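Local coordinates for protein meta cleavage compound hydrolase (Janthinobacterium, PDB 1J1I) that hydrolyses a carbon-carbon bond in the meta-cleavage product formed during carbazole degradation, probably releasing anthranilate, at residues N57-L62 and Y66-M71; P38-H43 and D97-M102; T225-G230 and Y242-L247. All coordinates share one frame; numbering follows the deposited sequence.

Interaction 1 of 3, residues N57-L62 and Y66-M71; sequences NVIPIL and YRVIAM
I59 and L62, on the short helix 59-62, lie against V68 and A70 of strand 67-71, in the beta-alpha-beta crossover that leads from strand 38-42 to its parallel neighbour in the central sheet. V68 takes the middle of the contact because its two methyls fork towards different helix residues. With CG1 anti to the backbone N (chi1 -177°), that methyl leans to I59, while CG2 stands beside the N and meets L62. The tighter of these contacts is between V68 CG2 and L62 CB, at 3.6 Å, where the methyl lies against the root of the leucine, while the branched end of L62 reaches L41, and its side chain also packs on L276 of helix 268-281. I59 and V68 meet at a slant, I59 CG2 lying 4.1 Å from V68 CG1. The other branch of I59 is extended and carries CD1 to within 4.3 Å of A70 CB; the small A70 leaves room for the isoleucine end to approach its methyl group. The alternation of the strand sorts its side chains between the two layers of helices of the alpha/beta hydrolase fold: V68 and A70 turn to the helix 59-62 side, whereas I69 and M71 pack on helix 88-101 on the other face. Beta-branched V68 suits the extended strand, while I59 and L62 give the helix bulky apolar side chains to bury against it. At the end of the helix the backbone supplies a polar tie: Y66 N donates to L62 O over 3.0 Å, with a bent N-H...O angle of 140° but a donor lying in the carbonyl plane. It spans the three-residue turn between helix and strand. The same carbonyl oxygen, L62 O, sits at the edge of the Y66 ring, 3.9 Å from Y66 CD1.

Interaction 2 of 3, residues P38-H43 and D97-M102; sequences PVILIH and DFIKAM
I40 on strand 38-42 meets F98 and I99 of helix 88-101 through purely apolar contacts, and one methyl group does the work. Its side chain is fully extended along chi2 (180°), which pushes CD1 out from the sheet to the helix. The aliphatic part of the contact is the closer: I40 CD1 comes within 3.6 Å of I99 CG1. The two isoleucines meet at an angle, methyl end against methylene, and both are buried, where their branched shapes fill space without leaving a polar atom to satisfy.

The aromatic part is lighter. I40 CD1 lies near the plane of the F98 ring, at its edge, 4.2 Å from F98 CE1, and the I40 and F98 side chains lie antiparallel as they pass. One ring face is taken by M102, whose CG sits 3.6 Å above the plane and offset towards the rim; Y30 adds an edge-to-face contact.

Backbone bonding shapes the helix end: M102 N donates to F98 O at 2.9 Å, and M102 is the residue at which the chain leaves helical geometry. Helix 88-101 links strand 67-71 to strand 108-113, with strand 38-42 lying between those two in the sheet. A helix laid over the strand that its crossover skips belongs to the three-layer, helix-sheet-helix arrangement of the alpha/beta hydrolase fold.

Interaction 3 of 3, residues T225-G230 and Y242-L247; sequences TLVVQG and YKFLDL
With CG1 trans to the backbone N (chi1 -179°), V227 presents both methyls to helix 238-247, where F244 and L245 receive them. V227 CG2 reaches F244 CB at 3.9 Å, so the valine sits against the root of the phenylalanine. The same methyl, V227 CG2, also meets L245 CD2 at 4.1 Å, while CG1 touches F244 CB from beside it. V227 and F244 cross at nearly a right angle, and the F244 side chain also packs on I218 of helix 215-218. The contact joins strand and helix of the beta-alpha-beta unit 225-230, 238-247, 251-256, in which a compact beta-branched valine suits the strand, L245 reaches it with a terminal methyl, and F244 meets it close to the helix backbone through CB. L245 also works outwards: it packs on Y242 of the second subunit, and its backbone O accepts a hydrogen bond from K231 NZ of that subunit. Near the strand's end, Q229 NE2 donates to G230 O over 3.0 Å at an N-H...O angle of 156°, with the donor tilted from the carbonyl plane. The same amide nitrogen makes a weak hydrogen bond to D233, the likely acid of the catalytic triad with S114 and H261.

All three contacts are buried and fix a helix to the same mixed sheet, but at different places. Interactions 1 and 2 adjoin: strands 67-71 and 38-42 are hydrogen-bonded neighbours, and M71 of the first packs on F98 of the second, yet their helices lie on opposite faces of the sheet. Interaction 3 is separate, its centre about 22 Å from the centre of either of the others, towards the far edge of the sheet. Aliphatic packing dominates throughout. Interaction 1 adds a backbone hydrogen bond, as suits segments close in sequence; interactions 2 and 3 are apolar between their segments; interaction 3 differs in backing onto the subunit interface and lying near the probable catalytic acid.

Interaction 1 of 3, residues N57-L62 and Y66-M71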
loop_
_atom_site.group_PDB
_atom_site.type_symbol
_atom_site.label_atom_id
_atom_site.label_comp_id
_atom_site.label_asym_id
_atom_site.label_seq_id
_atom_site.Cartn_x
_atom_site.Cartn_y
_atom_site.Cartn_z
ATOM N N ASN A 57 0.817 -19.795 5.965
ATOM C CA ASN A 57 1.454 -19.433 4.703
ATOM C C ASN A 57 2.209 -18.110 4.684
ATOM O O ASN A 57 2.868 -17.788 3.696
ATOM C CB ASN A 57 0.414 -19.439 3.581
ATOM C CG ASN A 57 -0.228 -20.797 3.401
ATOM O OD1 ASN A 57 0.464 -21.813 3.316
ATOM N ND2 ASN A 57 -1.556 -20.825 3.342
ATOM N N VAL A 58 2.119 -17.344 5.765
ATOM C CA VAL A 58 2.816 -16.068 5.830
ATOM C C VAL A 58 4.165 -16.197 6.533
ATOM O O VAL A 58 5.154 -15.589 6.117
ATOM C CB VAL A 58 1.952 -15.001 6.552
ATOM C CG1 VAL A 58 2.769 -13.742 6.801
ATOM C CG2 VAL A 58 0.728 -14.665 5.701
ATOM N N ILE A 59 4.207 -17.013 7.584
ATOM C CA ILE A 59 5.431 -17.199 8.351
ATOM C C ILE A 59 6.685 -17.489 7.519
ATOM O O ILE A 59 7.698 -16.819 7.693
ATOM C CB ILE A 59 5.262 -18.310 9.417
ATOM C CG1 ILE A 59 4.186 -17.901 10.423
ATOM C CG2 ILE A 59 6.581 -18.537 10.156
ATOM C CD1 ILE A 59 3.780 -19.010 11.378
ATOM N N PRO A 60 6.626 -18.468 6.590
ATOM C CA PRO A 60 7.779 -18.821 5.751
ATOM C C PRO A 60 8.349 -17.632 4.997
ATOM O O PRO A 60 9.562 -17.436 4.934
ATOM C CB PRO A 60 7.198 -19.865 4.794
ATOM C CG PRO A 60 6.106 -20.498 5.619
ATOM C CD PRO A 60 5.453 -19.244 6.159
ATOM N N ILE A 61 7.457 -16.841 4.420
ATOM C CA ILE A 61 7.866 -15.680 3.650
ATOM C C ILE A 61 8.568 -14.646 4.524
ATOM O O ILE A 61 9.664 -14.181 4.203
ATOM C CB ILE A 61 6.648 -15.027 2.963
ATOM C CG1 ILE A 61 5.935 -16.059 2.083
ATOM C CG2 ILE A 61 7.093 -13.841 2.133
ATOM C CD1 ILE A 61 4.606 -15.586 1.518
ATOM N N LEU A 62 7.940 -14.289 5.636
ATOM C CA LEU A 62 8.523 -13.300 6.529
ATOM C C LEU A 62 9.820 -13.808 7.163
ATOM O O LEU A 62 10.775 -13.052 7.335
ATOM C CB LEU A 62 7.510 -12.915 7.614
ATOM C CG LEU A 62 6.216 -12.276 7.097
ATOM C CD1 LEU A 62 5.289 -11.969 8.259
ATOM C CD2 LEU A 62 6.544 -11.003 6.325
ATOM N N TYR A 66 13.194 -12.007 8.780
ATOM C CA TYR A 66 13.046 -11.647 10.191
ATOM C C TYR A 66 12.814 -12.846 11.096
ATOM O O TYR A 66 12.553 -13.954 10.630
ATOM C CB TYR A 66 11.850 -10.703 10.386
ATOM C CG TYR A 66 11.930 -9.409 9.626
ATOM C CD1 TYR A 66 11.491 -9.321 8.306
ATOM C CD2 TYR A 66 12.492 -8.277 10.213
ATOM C CE1 TYR A 66 11.616 -8.134 7.585
ATOM C CE2 TYR A 66 12.623 -7.088 9.505
ATOM C CZ TYR A 66 12.186 -7.023 8.192
ATOM O OH TYR A 66 12.341 -5.855 7.487
ATOM N N ARG A 67 12.916 -12.605 12.402
ATOM C CA ARG A 67 12.642 -13.638 13.391
ATOM C C ARG A 67 11.136 -13.496 13.597
ATOM O O ARG A 67 10.677 -12.531 14.210
ATOM C CB ARG A 67 13.369 -13.352 14.709
ATOM C CG ARG A 67 13.139 -14.421 15.767
ATOM C CD ARG A 67 13.728 -14.032 17.113
ATOM N NE ARG A 67 13.420 -15.032 18.131
ATOM C CZ ARG A 67 13.612 -14.864 19.434
ATOM N NH1 ARG A 67 14.113 -13.725 19.895
ATOM N NH2 ARG A 67 13.302 -15.839 20.276
ATOM N N VAL A 68 10.372 -14.447 13.071
ATOM C CA VAL A 68 8.919 -14.409 13.171
ATOM C C VAL A 68 8.390 -15.139 14.402
ATOM O O VAL A 68 8.722 -16.301 14.641
ATOM C CB VAL A 68 8.273 -15.015 11.914
ATOM C CG1 VAL A 68 6.765 -14.911 12.007
ATOM C CG2 VAL A 68 8.796 -14.304 10.664
ATOM N N ILE A 69 7.551 -14.449 15.165
ATOM C CA ILE A 69 6.969 -14.995 16.389
ATOM C C ILE A 69 5.449 -14.817 16.347
ATOM O O ILE A 69 4.944 -13.703 16.498
ATOM C CB ILE A 69 7.536 -14.253 17.631
ATOM C CG1 ILE A 69 9.064 -14.406 17.693
ATOM C CG2 ILE A 69 6.863 -14.759 18.903
ATOM C CD1 ILE A 69 9.569 -15.804 18.047
ATOM N N ALA A 70 4.728 -15.915 16.124
ATOM C CA ALA A 70 3.268 -15.891 16.063
ATOM C C ALA A 70 2.733 -16.330 17.426
ATOM O O ALA A 70 2.814 -17.504 17.783
ATOM C CB ALA A 70 2.772 -16.832 14.963
ATOM N N MET A 71 2.179 -15.375 18.171
ATOM C CA MET A 71 1.672 -15.609 19.527
ATOM C C MET A 71 0.165 -15.814 19.656
ATOM O O MET A 71 -0.614 -15.070 19.074
ATOM C CB MET A 71 2.070 -14.422 20.414
ATOM C CG MET A 71 1.635 -14.514 21.881
ATOM S SD MET A 71 1.490 -12.872 22.672
ATOM C CE MET A 71 -0.260 -12.514 22.343
#

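Interaction 2 of 3, residues P38-H43 and D97-M102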
loop_
_atom_site.group_PDB
_atom_site.type_symbol
_atom_site.label_atom_id
_atom_site.label_comp_id
_atom_site.label_asym_id
_atom_site.label_seq_id
_atom_site.Cartn_x
_atom_site.Cartn_y
_atom_site.Cartn_z
ATOM N N PRO A 38 12.958 -9.019 15.355
ATOM C CA PRO A 38 11.742 -9.720 15.769
ATOM C C PRO A 38 10.434 -9.082 15.327
ATOM O O PRO A 38 10.231 -7.876 15.494
ATOM C CB PRO A 38 11.864 -9.732 17.281
ATOM C CG PRO A 38 12.459 -8.398 17.537
ATOM C CD PRO A 38 13.577 -8.351 16.513
ATOM N N VAL A 39 9.555 -9.920 14.783
ATOM C CA VAL A 39 8.230 -9.521 14.319
ATOM C C VAL A 39 7.205 -10.460 14.945
ATOM O O VAL A 39 7.280 -11.679 14.764
ATOM C CB VAL A 39 8.095 -9.640 12.788
ATOM C CG1 VAL A 39 6.685 -9.239 12.362
ATOM C CG2 VAL A 39 9.131 -8.773 12.105
ATOM N N ILE A 40 6.246 -9.889 15.671
ATOM C CA ILE A 40 5.207 -10.672 16.324
ATOM C C ILE A 40 3.896 -10.610 15.550
ATOM O O ILE A 40 3.395 -9.525 15.246
ATOM C CB ILE A 40 4.940 -10.164 17.755
ATOM C CG1 ILE A 40 6.219 -10.268 18.593
ATOM C CG2 ILE A 40 3.793 -10.963 18.386
ATOM C CD1 ILE A 40 6.054 -9.794 20.029
ATOM N N LEU A 41 3.345 -11.778 15.237
ATOM C CA LEU A 41 2.087 -11.867 14.508
ATOM C C LEU A 41 0.989 -12.212 15.513
ATOM O O LEU A 41 1.149 -13.138 16.310
ATOM C CB LEU A 41 2.184 -12.949 13.420
ATOM C CG LEU A 41 3.400 -12.871 12.481
ATOM C CD1 LEU A 41 3.350 -14.015 11.472
ATOM C CD2 LEU A 41 3.426 -11.521 11.752
ATOM N N ILE A 42 -0.111 -11.456 15.483
ATOM C CA ILE A 42 -1.233 -11.680 16.398
ATOM C C ILE A 42 -2.492 -12.014 15.611
ATOM O O ILE A 42 -2.994 -11.188 14.850
ATOM C CB ILE A 42 -1.524 -10.429 17.267
ATOM C CG1 ILE A 42 -0.222 -9.848 17.826
ATOM C CG2 ILE A 42 -2.416 -10.814 18.435
ATOM C CD1 ILE A 42 0.546 -10.803 18.701
ATOM N N HIS A 43 -2.998 -13.228 15.810
ATOM C CA HIS A 43 -4.191 -13.721 15.127
ATOM C C HIS A 43 -5.462 -12.944 15.487
ATOM O O HIS A 43 -5.488 -12.179 16.449
ATOM C CB HIS A 43 -4.382 -15.209 15.456
ATOM C CG HIS A 43 -4.623 -15.479 16.911
ATOM N ND1 HIS A 43 -5.865 -15.346 17.496
ATOM C CD2 HIS A 43 -3.772 -15.814 17.910
ATOM C CE1 HIS A 43 -5.768 -15.587 18.791
ATOM N NE2 HIS A 43 -4.509 -15.872 19.070
ATOM N N ASP A 97 3.346 -8.539 28.569
ATOM C CA ASP A 97 4.096 -9.515 29.350
ATOM C C ASP A 97 4.825 -10.522 28.456
ATOM O O ASP A 97 5.957 -10.911 28.747
ATOM C CB ASP A 97 3.163 -10.245 30.335
ATOM C CG ASP A 97 2.559 -9.310 31.386
ATOM O OD1 ASP A 97 3.045 -8.173 31.541
ATOM O OD2 ASP A 97 1.601 -9.714 32.075
ATOM N N PHE A 98 4.186 -10.937 27.365
ATOM C CA PHE A 98 4.811 -11.879 26.442
ATOM C C PHE A 98 6.064 -11.250 25.840
ATOM O O PHE A 98 7.121 -11.872 25.799
ATOM C CB PHE A 98 3.843 -12.265 25.322
ATOM C CG PHE A 98 4.459 -13.134 24.256
ATOM C CD1 PHE A 98 4.842 -12.588 23.035
ATOM C CD2 PHE A 98 4.658 -14.497 24.474
ATOM C CE1 PHE A 98 5.413 -13.383 22.036
ATOM C CE2 PHE A 98 5.230 -15.306 23.487
ATOM C CZ PHE A 98 5.609 -14.746 22.259
ATOM N N ILE A 99 5.938 -10.014 25.374
ATOM C CA ILE A 99 7.077 -9.317 24.792
ATOM C C ILE A 99 8.234 -9.257 25.790
ATOM O O ILE A 99 9.367 -9.602 25.456
ATOM C CB ILE A 99 6.675 -7.895 24.340
ATOM C CG1 ILE A 99 5.742 -7.997 23.125
ATOM C CG2 ILE A 99 7.906 -7.083 23.977
ATOM C CD1 ILE A 99 5.114 -6.688 22.716
ATOM N N LYS A 100 7.941 -8.838 27.018
ATOM C CA LYS A 100 8.963 -8.744 28.059
ATOM C C LYS A 100 9.577 -10.113 28.373
ATOM O O LYS A 100 10.788 -10.230 28.549
ATOM C CB LYS A 100 8.360 -8.159 29.340
ATOM C CG LYS A 100 7.734 -6.785 29.168
ATOM C CD LYS A 100 8.752 -5.757 28.713
ATOM C CE LYS A 100 9.793 -5.489 29.785
ATOM N NZ LYS A 100 9.171 -4.991 31.041
ATOM N N ALA A 101 8.733 -11.140 28.447
ATOM C CA ALA A 101 9.187 -12.494 28.750
ATOM C C ALA A 101 10.060 -13.088 27.646
ATOM O O ALA A 101 10.891 -13.966 27.905
ATOM C CB ALA A 101 7.985 -13.400 29.009
ATOM N N MET A 102 9.862 -12.631 26.413
ATOM C CA MET A 102 10.658 -13.127 25.297
ATOM C C MET A 102 12.067 -12.540 25.348
ATOM O O MET A 102 12.319 -11.551 26.034
ATOM C CB MET A 102 9.986 -12.788 23.962
ATOM C CG MET A 102 8.787 -13.674 23.635
ATOM S SD MET A 102 9.218 -15.437 23.561
ATOM C CE MET A 102 10.030 -15.513 21.970
#

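Interaction 3 of 3, residues T225-G230 and Y242-L247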
loop_
_atom_site.group_PDB
_atom_site.type_symbol
_atom_site.label_atom_id
_atom_site.label_comp_id
_atom_site.label_asym_id
_atom_site.label_seq_id
_atom_site.Cartn_x
_atom_site.Cartn_y
_atom_site.Cartn_z
ATOM N N THR A 225 3.028 3.023 11.240
ATOM C CA THR A 225 1.961 2.049 11.130
ATOM C C THR A 225 1.536 1.782 9.693
ATOM O O THR A 225 1.559 2.680 8.853
ATOM C CB THR A 225 0.728 2.540 11.924
ATOM O OG1 THR A 225 1.088 2.698 13.302
ATOM C CG2 THR A 225 -0.431 1.556 11.799
ATOM N N LEU A 226 1.157 0.538 9.427
ATOM C CA LEU A 226 0.680 0.141 8.108
ATOM C C LEU A 226 -0.750 -0.355 8.318
ATOM O O LEU A 226 -0.973 -1.332 9.034
ATOM C CB LEU A 226 1.536 -0.996 7.541
ATOM C CG LEU A 226 1.700 -1.159 6.023
ATOM C CD1 LEU A 226 1.668 -2.642 5.671
ATOM C CD2 LEU A 226 0.623 -0.410 5.275
ATOM N N VAL A 227 -1.715 0.338 7.723
ATOM C CA VAL A 227 -3.116 -0.057 7.835
ATOM C C VAL A 227 -3.438 -0.867 6.579
ATOM O O VAL A 227 -3.479 -0.317 5.474
ATOM C CB VAL A 227 -4.053 1.179 7.908
ATOM C CG1 VAL A 227 -5.502 0.738 8.039
ATOM C CG2 VAL A 227 -3.662 2.064 9.093
ATOM N N VAL A 228 -3.628 -2.173 6.750
ATOM C CA VAL A 228 -3.943 -3.066 5.631
ATOM C C VAL A 228 -5.440 -3.318 5.653
ATOM O O VAL A 228 -6.005 -3.611 6.708
ATOM C CB VAL A 228 -3.195 -4.411 5.751
ATOM C CG1 VAL A 228 -3.557 -5.318 4.578
ATOM C CG2 VAL A 228 -1.692 -4.170 5.788
ATOM N N GLN A 229 -6.082 -3.232 4.491
ATOM C CA GLN A 229 -7.524 -3.389 4.440
ATOM C C GLN A 229 -8.071 -3.996 3.154
ATOM O O GLN A 229 -7.689 -3.594 2.048
ATOM C CB GLN A 229 -8.174 -2.021 4.656
ATOM C CG GLN A 229 -9.687 -2.021 4.664
ATOM C CD GLN A 229 -10.257 -2.796 5.832
ATOM O OE1 GLN A 229 -9.801 -2.657 6.968
ATOM N NE2 GLN A 229 -11.267 -3.613 5.561
ATOM N N GLY A 230 -8.973 -4.958 3.321
ATOM C CA GLY A 230 -9.618 -5.600 2.187
ATOM C C GLY A 230 -10.774 -4.709 1.773
ATOM O O GLY A 230 -11.545 -4.247 2.613
ATOM N N TYR A 242 -9.664 4.361 6.075
ATOM C CA TYR A 242 -9.507 5.777 5.784
ATOM C C TYR A 242 -9.533 6.573 7.087
ATOM O O TYR A 242 -8.817 7.566 7.227
ATOM C CB TYR A 242 -10.613 6.247 4.827
ATOM C CG TYR A 242 -10.648 5.481 3.509
ATOM C CD1 TYR A 242 -11.795 5.471 2.716
ATOM C CD2 TYR A 242 -9.542 4.749 3.070
ATOM C CE1 TYR A 242 -11.844 4.745 1.519
ATOM C CE2 TYR A 242 -9.580 4.020 1.874
ATOM C CZ TYR A 242 -10.736 4.024 1.107
ATOM O OH TYR A 242 -10.786 3.306 -0.071
ATOM N N LYS A 243 -10.346 6.135 8.046
ATOM C CA LYS A 243 -10.406 6.834 9.323
ATOM C C LYS A 243 -9.114 6.590 10.112
ATOM O O LYS A 243 -8.592 7.508 10.742
ATOM C CB LYS A 243 -11.626 6.390 10.134
ATOM C CG LYS A 243 -11.885 7.269 11.350
ATOM C CD LYS A 243 -13.194 6.902 12.041
ATOM C CE LYS A 243 -13.528 7.888 13.154
ATOM N NZ LYS A 243 -14.827 7.564 13.811
ATOM N N PHE A 244 -8.601 5.361 10.084
ATOM C CA PHE A 244 -7.346 5.053 10.778
ATOM C C PHE A 244 -6.239 5.928 10.192
ATOM O O PHE A 244 -5.393 6.453 10.916
ATOM C CB PHE A 244 -6.939 3.587 10.586
ATOM C CG PHE A 244 -7.544 2.637 11.584
ATOM C CD1 PHE A 244 -8.324 1.572 11.156
ATOM C CD2 PHE A 244 -7.307 2.788 12.948
ATOM C CE1 PHE A 244 -8.866 0.663 12.070
ATOM C CE2 PHE A 244 -7.843 1.885 13.872
ATOM C CZ PHE A 244 -8.624 0.823 13.432
ATOM N N LEU A 245 -6.246 6.071 8.869
ATOM C CA LEU A 245 -5.237 6.866 8.175
ATOM C C LEU A 245 -5.295 8.339 8.561
ATOM O O LEU A 245 -4.280 9.029 8.562
ATOM C CB LEU A 245 -5.392 6.693 6.654
ATOM C CG LEU A 245 -4.998 5.302 6.134
ATOM C CD1 LEU A 245 -5.314 5.183 4.646
ATOM C CD2 LEU A 245 -3.511 5.068 6.372
ATOM N N ASP A 246 -6.488 8.812 8.902
ATOM C CA ASP A 246 -6.681 10.195 9.312
ATOM C C ASP A 246 -6.214 10.394 10.763
ATOM O O ASP A 246 -5.615 11.415 11.106
ATOM C CB ASP A 246 -8.163 10.554 9.192
ATOM C CG ASP A 246 -8.444 11.995 9.546
ATOM O OD1 ASP A 246 -7.932 12.893 8.844
ATOM O OD2 ASP A 246 -9.175 12.227 10.530
ATOM N N LEU A 247 -6.473 9.396 11.601
ATOM C CA LEU A 247 -6.121 9.457 13.020
ATOM C C LEU A 247 -4.663 9.188 13.375
ATOM O O LEU A 247 -4.098 9.864 14.234
ATOM C CB LEU A 247 -7.006 8.486 13.799
ATOM C CG LEU A 247 -8.506 8.775 13.731
ATOM C CD1 LEU A 247 -9.272 7.597 14.303
ATOM C CD2 LEU A 247 -8.816 10.062 14.488
#